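PDB 6B2Y: solute-binding periplasmic protein of iron/siderophore ABC transporter from Yersinia pestis, which probably captures chelated iron in the periplasm and hands it to an ABC transporter for import. Local coordinates for residues Val41-Val55 with Asn171-His184. Sequence-based numbering, arbitrary orientation.
Sequences VTDMAGRTVTIPAKV and NTLPSMRLLGKALH
Leu178 of helix 168-182 pushes its branched end into the helix-facing side of the hairpin formed by strands 40-42 and 48-50. Its chi1 of 164°, with CG anti to the backbone N, carries CG toward the hairpin, where the two methyls meet different residues: Leu178 CD1 meets Val41 CB at 3.8 Å and lies near Thr42 O, while CD2 rests against the backbone of Asp43 and Met44. Val41 crosses Leu178 at about a right angle, and its CG1 methyl touches CG and CD of the extended Lys181, the two side chains pointing opposite ways. Met44, in the type I turn from Asp43 to Gly46, is bent at chi2 and chi3, which lays its thioether along the helix. CG lies beside Ser175 OG, Met44 SD is 3.8 Å from Pro174 CB, and CE closes on the amide of Asn171, whose ND2 is hydrogen-bonded to Asp163. In the N-terminal lobe of this periplasmic binding protein, the hairpin and helix meet along strand 159-162, the edge of the parallel sheet: Met44 and Phe161 share a backbone hydrogen bond, and Leu178 also touches Val160. Asp43 turns its carboxylate away from the helix, into a salt bridge with Arg47. Beyond the helix, His184 swings its ring against residues 52-55. His184 NE2 donates almost straight to Pro52 O (2.9 Å, 165°), nearly in the ring plane and in the carbonyl plane. Ala53 O sits over one ring face, Lys181 O over the opposite one, and Val55 CG2 packs at the edge, 3.6 Å from His184 CD2. Methyls CG2 of Ile51 and Val55 cover Ala182 O, which is buried without a hydrogen-bond partner.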
ATOM      1  N   VAL A  41      -9.459 -12.411 -19.643  1.00 20.80           N
ATOM      2  CA  VAL A  41      -8.220 -11.861 -19.106  1.00 20.93           C
ATOM      3  C   VAL A  41      -7.433 -13.010 -18.485  1.00 23.64           C
ATOM      4  O   VAL A  41      -8.004 -13.996 -18.020  1.00 23.39           O
ATOM      5  CB  VAL A  41      -8.449 -10.736 -18.058  1.00 20.48           C
ATOM      6  CG1 VAL A  41      -9.259  -9.581 -18.642  1.00 24.12           C
ATOM      7  CG2 VAL A  41      -9.104 -11.284 -16.780  1.00 21.35           C
ATOM      8  N   THR A  42      -6.113 -12.904 -18.518  1.00 19.28           N
ATOM      9  CA  THR A  42      -5.258 -13.764 -17.712  1.00 19.79           C
ATOM     10  C   THR A  42      -4.874 -12.958 -16.477  1.00 20.02           C
ATOM     11  O   THR A  42      -4.278 -11.880 -16.604  1.00 19.22           O
ATOM     12  CB  THR A  42      -4.009 -14.216 -18.469  1.00 22.75           C
ATOM     13  OG1 THR A  42      -4.386 -14.908 -19.669  1.00 21.97           O
ATOM     14  CG2 THR A  42      -3.175 -15.155 -17.586  1.00 26.29           C
ATOM     15  N   ASP A  43      -5.211 -13.461 -15.290  1.00 19.68           N
ATOM     16  CA  ASP A  43      -5.004 -12.623 -14.110  1.00 20.66           C
ATOM     17  C   ASP A  43      -3.640 -12.908 -13.466  1.00 19.50           C
ATOM     18  O   ASP A  43      -2.807 -13.647 -13.999  1.00 18.91           O
ATOM     19  CB  ASP A  43      -6.175 -12.772 -13.128  1.00 19.39           C
ATOM     20  CG  ASP A  43      -6.164 -14.087 -12.345  1.00 18.03           C
ATOM     21  OD1 ASP A  43      -5.245 -14.903 -12.505  1.00 19.80           O
ATOM     22  OD2 ASP A  43      -7.118 -14.292 -11.556  1.00 19.74           O
ATOM     23  N   MET A  44      -3.390 -12.281 -12.311  1.00 18.19           N
ATOM     24  CA  MET A  44      -2.056 -12.383 -11.722  1.00 19.26           C
ATOM     25  C   MET A  44      -1.801 -13.743 -11.094  1.00 21.29           C
ATOM     26  O   MET A  44      -0.650 -14.053 -10.763  1.00 22.67           O
ATOM     27  CB  MET A  44      -1.843 -11.266 -10.683  1.00 21.21           C
ATOM     28  CG  MET A  44      -1.876  -9.885 -11.312  1.00 19.86           C
ATOM     29  SD  MET A  44      -0.683  -9.735 -12.654  1.00 22.13           S
ATOM     30  CE  MET A  44       0.812 -10.045 -11.759  1.00 19.94           C
ATOM     31  N   ALA A  45      -2.838 -14.565 -10.942  1.00 19.99           N
ATOM     32  CA  ALA A  45      -2.666 -15.959 -10.551  1.00 21.06           C
ATOM     33  C   ALA A  45      -2.467 -16.880 -11.754  1.00 25.64           C
ATOM     34  O   ALA A  45      -2.242 -18.084 -11.572  1.00 25.68           O
ATOM     35  CB  ALA A  45      -3.884 -16.415  -9.736  1.00 19.67           C
ATOM     36  N   GLY A  46      -2.527 -16.341 -12.967  1.00 20.72           N
ATOM     37  CA  GLY A  46      -2.442 -17.146 -14.168  1.00 19.97           C
ATOM     38  C   GLY A  46      -3.741 -17.794 -14.574  1.00 23.39           C
ATOM     39  O   GLY A  46      -3.747 -18.606 -15.508  1.00 23.29           O
ATOM     40  N   ARG A  47      -4.839 -17.479 -13.888  1.00 18.88           N
ATOM     41  CA  ARG A  47      -6.148 -17.982 -14.278  1.00 17.13           C
ATOM     42  C   ARG A  47      -6.662 -17.248 -15.505  1.00 26.10           C
ATOM     43  O   ARG A  47      -6.368 -16.064 -15.719  1.00 22.00           O
ATOM     44  CB  ARG A  47      -7.141 -17.816 -13.133  1.00 19.15           C
ATOM     45  CG  ARG A  47      -6.683 -18.519 -11.846  1.00 21.49           C
ATOM     46  CD  ARG A  47      -7.349 -17.934 -10.602  1.00 20.69           C
ATOM     47  NE  ARG A  47      -8.804 -18.112 -10.567  1.00 22.50           N
ATOM     48  CZ  ARG A  47      -9.679 -17.153 -10.854  1.00 24.12           C
ATOM     49  NH1 ARG A  47      -9.260 -15.940 -11.213  1.00 22.84           N
ATOM     50  NH2 ARG A  47     -10.981 -17.401 -10.781  1.00 27.42           N
ATOM     51  N   THR A  48      -7.457 -17.950 -16.306  1.00 20.61           N
ATOM     52  CA  THR A  48      -8.090 -17.338 -17.463  1.00 20.46           C
ATOM     53  C   THR A  48      -9.568 -17.174 -17.154  1.00 27.52           C
ATOM     54  O   THR A  48     -10.243 -18.145 -16.794  1.00 25.38           O
ATOM     55  CB  THR A  48      -7.844 -18.157 -18.735  1.00 24.35           C
ATOM     56  OG1 THR A  48      -8.191 -19.530 -18.520  1.00 28.53           O
ATOM     57  CG2 THR A  48      -6.373 -18.096 -19.089  1.00 24.01           C
ATOM     58  N   VAL A  49     -10.047 -15.936 -17.248  1.00 23.33           N
ATOM     59  CA  VAL A  49     -11.341 -15.506 -16.736  1.00 25.63           C
ATOM     60  C   VAL A  49     -12.098 -14.810 -17.855  1.00 26.55           C
ATOM     61  O   VAL A  49     -11.585 -13.858 -18.445  1.00 25.05           O
ATOM     62  CB  VAL A  49     -11.167 -14.548 -15.538  1.00 24.67           C
ATOM     63  CG1 VAL A  49     -12.515 -14.106 -14.952  1.00 28.81           C
ATOM     64  CG2 VAL A  49     -10.277 -15.181 -14.469  1.00 29.21           C
ATOM     65  N   THR A  50     -13.325 -15.252 -18.128  1.00 25.93           N
ATOM     66  CA  THR A  50     -14.158 -14.536 -19.089  1.00 23.84           C
ATOM     67  C   THR A  50     -14.766 -13.294 -18.441  1.00 29.91           C
ATOM     68  O   THR A  50     -15.299 -13.363 -17.324  1.00 30.33           O
ATOM     69  CB  THR A  50     -15.266 -15.448 -19.635  1.00 30.73           C
ATOM     70  OG1 THR A  50     -14.688 -16.490 -20.426  1.00 30.10           O
ATOM     71  CG2 THR A  50     -16.239 -14.656 -20.512  1.00 33.38           C
ATOM     72  N   ILE A  51     -14.700 -12.169 -19.149  1.00 26.89           N
ATOM     73  CA  ILE A  51     -15.119 -10.868 -18.642  1.00 27.60           C
ATOM     74  C   ILE A  51     -16.265 -10.365 -19.510  1.00 29.81           C
ATOM     75  O   ILE A  51     -16.152 -10.389 -20.737  1.00 29.41           O
ATOM     76  CB  ILE A  51     -13.963  -9.850 -18.652  1.00 25.58           C
ATOM     77  CG1 ILE A  51     -12.822 -10.346 -17.764  1.00 24.38           C
ATOM     78  CG2 ILE A  51     -14.438  -8.459 -18.225  1.00 29.77           C
ATOM     79  CD1 ILE A  51     -13.229 -10.671 -16.353  1.00 30.53           C
ATOM     80  N   PRO A  52     -17.357  -9.868 -18.932  1.00 30.77           N
ATOM     81  CA  PRO A  52     -18.425  -9.296 -19.760  1.00 29.91           C
ATOM     82  C   PRO A  52     -17.974  -8.007 -20.428  1.00 29.90           C
ATOM     83  O   PRO A  52     -17.157  -7.253 -19.895  1.00 29.54           O
ATOM     84  CB  PRO A  52     -19.547  -9.033 -18.754  1.00 32.61           C
ATOM     85  CG  PRO A  52     -18.808  -8.811 -17.450  1.00 29.13           C
ATOM     86  CD  PRO A  52     -17.661  -9.776 -17.495  1.00 29.17           C
ATOM     87  N   ALA A  53     -18.533  -7.754 -21.614  1.00 30.18           N
ATOM     88  CA  ALA A  53     -18.149  -6.573 -22.379  1.00 29.74           C
ATOM     89  C   ALA A  53     -18.499  -5.277 -21.670  1.00 30.24           C
ATOM     90  O   ALA A  53     -17.883  -4.241 -21.950  1.00 32.35           O
ATOM     91  CB  ALA A  53     -18.820  -6.599 -23.756  1.00 32.61           C
ATOM     92  N   LYS A  54     -19.466  -5.311 -20.760  1.00 31.58           N
ATOM     93  CA  LYS A  54     -19.885  -4.148 -19.994  1.00 35.37           C
ATOM     94  C   LYS A  54     -19.684  -4.455 -18.518  1.00 31.55           C
ATOM     95  O   LYS A  54     -20.124  -5.508 -18.038  1.00 33.12           O
ATOM     96  CB  LYS A  54     -21.353  -3.806 -20.265  1.00 38.17           C
ATOM     97  CG  LYS A  54     -21.654  -3.361 -21.696  1.00 43.15           C
ATOM     98  CD  LYS A  54     -22.895  -2.465 -21.722  1.00 45.84           C
ATOM     99  CE  LYS A  54     -23.004  -1.689 -23.025  1.00 54.15           C
ATOM    100  NZ  LYS A  54     -22.107  -0.496 -23.041  1.00 60.24           N
ATOM    101  N   VAL A  55     -18.998  -3.561 -17.812  1.00 31.68           N
ATOM    102  CA  VAL A  55     -18.745  -3.719 -16.385  1.00 29.69           C
ATOM    103  C   VAL A  55     -19.209  -2.449 -15.689  1.00 27.73           C
ATOM    104  O   VAL A  55     -18.632  -1.376 -15.896  1.00 30.02           O
ATOM    105  CB  VAL A  55     -17.268  -3.993 -16.079  1.00 29.17           C
ATOM    106  CG1 VAL A  55     -17.024  -3.907 -14.575  1.00 28.36           C
ATOM    107  CG2 VAL A  55     -16.862  -5.340 -16.628  1.00 28.99           C
ATOM    108  N   ASN A 171       4.926  -6.935 -10.079  1.00 16.27           N
ATOM    109  CA  ASN A 171       3.495  -7.164 -10.293  1.00 15.32           C
ATOM    110  C   ASN A 171       2.635  -5.903 -10.241  1.00 16.50           C
ATOM    111  O   ASN A 171       1.443  -5.967 -10.596  1.00 16.02           O
ATOM    112  CB  ASN A 171       2.959  -8.161  -9.258  1.00 16.18           C
ATOM    113  CG  ASN A 171       3.463  -9.585  -9.488  1.00 19.01           C
ATOM    114  OD1 ASN A 171       4.039  -9.901 -10.532  1.00 20.88           O
ATOM    115  ND2 ASN A 171       3.228 -10.461  -8.506  1.00 18.95           N
ATOM    116  N   THR A 172       3.187  -4.770  -9.807  1.00 17.00           N
ATOM    117  CA  THR A 172       2.357  -3.572  -9.696  1.00 16.41           C
ATOM    118  C   THR A 172       1.834  -3.147 -11.061  1.00 17.25           C
ATOM    119  O   THR A 172       0.634  -2.886 -11.224  1.00 15.05           O
ATOM    120  CB  THR A 172       3.136  -2.427  -9.055  1.00 15.42           C
ATOM    121  OG1 THR A 172       3.485  -2.771  -7.715  1.00 17.71           O
ATOM    122  CG2 THR A 172       2.262  -1.158  -9.027  1.00 14.18           C
ATOM    123  N   LEU A 173       2.734  -3.065 -12.057  1.00 14.86           N
ATOM    124  CA  LEU A 173       2.325  -2.607 -13.386  1.00 16.32           C
ATOM    125  C   LEU A 173       1.498  -3.651 -14.122  1.00 16.27           C
ATOM    126  O   LEU A 173       0.453  -3.289 -14.705  1.00 15.35           O
ATOM    127  CB  LEU A 173       3.560  -2.170 -14.190  1.00 15.48           C
ATOM    128  CG  LEU A 173       4.272  -1.000 -13.525  1.00 20.11           C
ATOM    129  CD1 LEU A 173       5.466  -0.558 -14.376  1.00 20.48           C
ATOM    130  CD2 LEU A 173       3.276   0.161 -13.328  1.00 19.74           C
ATOM    131  N   PRO A 174       1.880  -4.934 -14.151  1.00 15.95           N
ATOM    132  CA  PRO A 174       0.948  -5.940 -14.691  1.00 16.30           C
ATOM    133  C   PRO A 174      -0.421  -5.888 -14.033  1.00 16.40           C
ATOM    134  O   PRO A 174      -1.426  -6.046 -14.729  1.00 17.13           O
ATOM    135  CB  PRO A 174       1.665  -7.264 -14.409  1.00 16.47           C
ATOM    136  CG  PRO A 174       3.117  -6.923 -14.499  1.00 15.50           C
ATOM    137  CD  PRO A 174       3.185  -5.540 -13.813  1.00 13.46           C
ATOM    138  N   SER A 175      -0.489  -5.698 -12.706  1.00 14.13           N
ATOM    139  CA  SER A 175      -1.800  -5.666 -12.055  1.00 15.66           C
ATOM    140  C   SER A 175      -2.638  -4.499 -12.565  1.00 16.77           C
ATOM    141  O   SER A 175      -3.856  -4.625 -12.735  1.00 17.60           O
ATOM    142  CB  SER A 175      -1.645  -5.564 -10.537  1.00 16.12           C
ATOM    143  OG  SER A 175      -1.126  -6.765  -9.996  1.00 16.68           O
ATOM    144  N   MET A 176      -2.008  -3.345 -12.799  1.00 14.36           N
ATOM    145  CA  MET A 176      -2.774  -2.207 -13.309  1.00 17.43           C
ATOM    146  C   MET A 176      -3.223  -2.430 -14.747  1.00 18.79           C
ATOM    147  O   MET A 176      -4.334  -2.036 -15.116  1.00 19.76           O
ATOM    148  CB  MET A 176      -1.960  -0.906 -13.210  1.00 12.39           C
ATOM    149  CG  MET A 176      -1.712  -0.374 -11.796  1.00 12.84           C
ATOM    150  SD  MET A 176      -3.241  -0.160 -10.839  1.00 18.87           S
ATOM    151  CE  MET A 176      -4.114   0.988 -11.919  1.00 18.54           C
ATOM    152  N   ARG A 177      -2.387  -3.057 -15.591  1.00 14.22           N
ATOM    153  CA  ARG A 177      -2.853  -3.346 -16.945  1.00 15.86           C
ATOM    154  C   ARG A 177      -4.039  -4.303 -16.906  1.00 16.23           C
ATOM    155  O   ARG A 177      -5.051  -4.088 -17.596  1.00 17.32           O
ATOM    156  CB  ARG A 177      -1.723  -3.936 -17.805  1.00 16.20           C
ATOM    157  CG  ARG A 177      -2.182  -4.221 -19.257  1.00 16.54           C
ATOM    158  CD  ARG A 177      -1.019  -4.655 -20.187  1.00 15.35           C
ATOM    159  NE  ARG A 177       0.008  -3.615 -20.266  1.00 16.09           N
ATOM    160  CZ  ARG A 177       1.151  -3.651 -19.582  1.00 17.12           C
ATOM    161  NH1 ARG A 177       1.436  -4.677 -18.793  1.00 15.13           N
ATOM    162  NH2 ARG A 177       2.016  -2.651 -19.677  1.00 15.76           N
ATOM    163  N   LEU A 178      -3.943  -5.345 -16.076  1.00 16.69           N
ATOM    164  CA  LEU A 178      -5.031  -6.309 -15.922  1.00 16.89           C
ATOM    165  C   LEU A 178      -6.326  -5.642 -15.452  1.00 16.65           C
ATOM    166  O   LEU A 178      -7.418  -5.952 -15.956  1.00 16.47           O
ATOM    167  CB  LEU A 178      -4.604  -7.397 -14.934  1.00 17.20           C
ATOM    168  CG  LEU A 178      -5.698  -8.277 -14.342  1.00 19.68           C
ATOM    169  CD1 LEU A 178      -6.225  -9.205 -15.435  1.00 16.03           C
ATOM    170  CD2 LEU A 178      -5.065  -9.083 -13.215  1.00 21.18           C
ATOM    171  N   LEU A 179      -6.240  -4.767 -14.448  1.00 18.89           N
ATOM    172  CA  LEU A 179      -7.429  -4.042 -14.001  1.00 19.68           C
ATOM    173  C   LEU A 179      -7.993  -3.169 -15.115  1.00 19.85           C
ATOM    174  O   LEU A 179      -9.218  -3.083 -15.285  1.00 19.61           O
ATOM    175  CB  LEU A 179      -7.106  -3.182 -12.774  1.00 19.22           C
ATOM    176  CG  LEU A 179      -7.015  -3.960 -11.463  1.00 21.96           C
ATOM    177  CD1 LEU A 179      -6.549  -3.078 -10.287  1.00 19.41           C
ATOM    178  CD2 LEU A 179      -8.355  -4.634 -11.144  1.00 23.36           C
ATOM    179  N   GLY A 180      -7.119  -2.507 -15.876  1.00 19.44           N
ATOM    180  CA  GLY A 180      -7.590  -1.693 -16.985  1.00 19.09           C
ATOM    181  C   GLY A 180      -8.327  -2.511 -18.026  1.00 19.39           C
ATOM    182  O   GLY A 180      -9.321  -2.061 -18.595  1.00 21.52           O
ATOM    183  N   LYS A 181      -7.851  -3.732 -18.286  1.00 19.02           N
ATOM    184  CA  LYS A 181      -8.526  -4.614 -19.230  1.00 19.17           C
ATOM    185  C   LYS A 181      -9.833  -5.157 -18.654  1.00 21.00           C
ATOM    186  O   LYS A 181     -10.874  -5.147 -19.332  1.00 20.34           O
ATOM    187  CB  LYS A 181      -7.576  -5.748 -19.633  1.00 17.67           C
ATOM    188  CG  LYS A 181      -8.089  -6.656 -20.741  1.00 20.04           C
ATOM    189  CD  LYS A 181      -7.009  -7.585 -21.241  1.00 19.24           C
ATOM    190  CE  LYS A 181      -7.528  -8.452 -22.370  1.00 19.30           C
ATOM    191  NZ  LYS A 181      -6.498  -9.386 -22.932  1.00 18.99           N
ATOM    192  N   ALA A 182      -9.803  -5.633 -17.406  1.00 18.39           N
ATOM    193  CA  ALA A 182     -10.984  -6.247 -16.812  1.00 22.64           C
ATOM    194  C   ALA A 182     -12.084  -5.231 -16.548  1.00 21.63           C
ATOM    195  O   ALA A 182     -13.264  -5.586 -16.555  1.00 21.81           O
ATOM    196  CB  ALA A 182     -10.617  -6.949 -15.504  1.00 22.26           C
ATOM    197  N   LEU A 183     -11.726  -3.976 -16.297  1.00 21.81           N
ATOM    198  CA  LEU A 183     -12.719  -2.962 -15.964  1.00 21.63           C
ATOM    199  C   LEU A 183     -12.973  -1.999 -17.112  1.00 23.18           C
ATOM    200  O   LEU A 183     -13.665  -0.995 -16.916  1.00 23.47           O
ATOM    201  CB  LEU A 183     -12.289  -2.190 -14.723  1.00 20.36           C
ATOM    202  CG  LEU A 183     -11.988  -3.095 -13.532  1.00 21.84           C
ATOM    203  CD1 LEU A 183     -11.496  -2.306 -12.350  1.00 24.32           C
ATOM    204  CD2 LEU A 183     -13.253  -3.886 -13.179  1.00 25.61           C
ATOM    205  N   HIS A 184     -12.401  -2.275 -18.288  1.00 22.84           N
ATOM    206  CA  HIS A 184     -12.627  -1.489 -19.496  1.00 24.05           C
ATOM    207  C   HIS A 184     -12.214  -0.029 -19.294  1.00 22.26           C
ATOM    208  O   HIS A 184     -12.925   0.904 -19.660  1.00 24.24           O
ATOM    209  CB  HIS A 184     -14.081  -1.622 -19.951  1.00 22.10           C
ATOM    210  CG  HIS A 184     -14.483  -3.033 -20.206  1.00 24.45           C
ATOM    211  ND1 HIS A 184     -13.922  -3.794 -21.212  1.00 27.79           N
ATOM    212  CD2 HIS A 184     -15.372  -3.837 -19.577  1.00 27.60           C
ATOM    213  CE1 HIS A 184     -14.457  -5.000 -21.198  1.00 30.23           C
ATOM    214  NE2 HIS A 184     -15.330  -5.057 -20.208  1.00 26.48           N
TER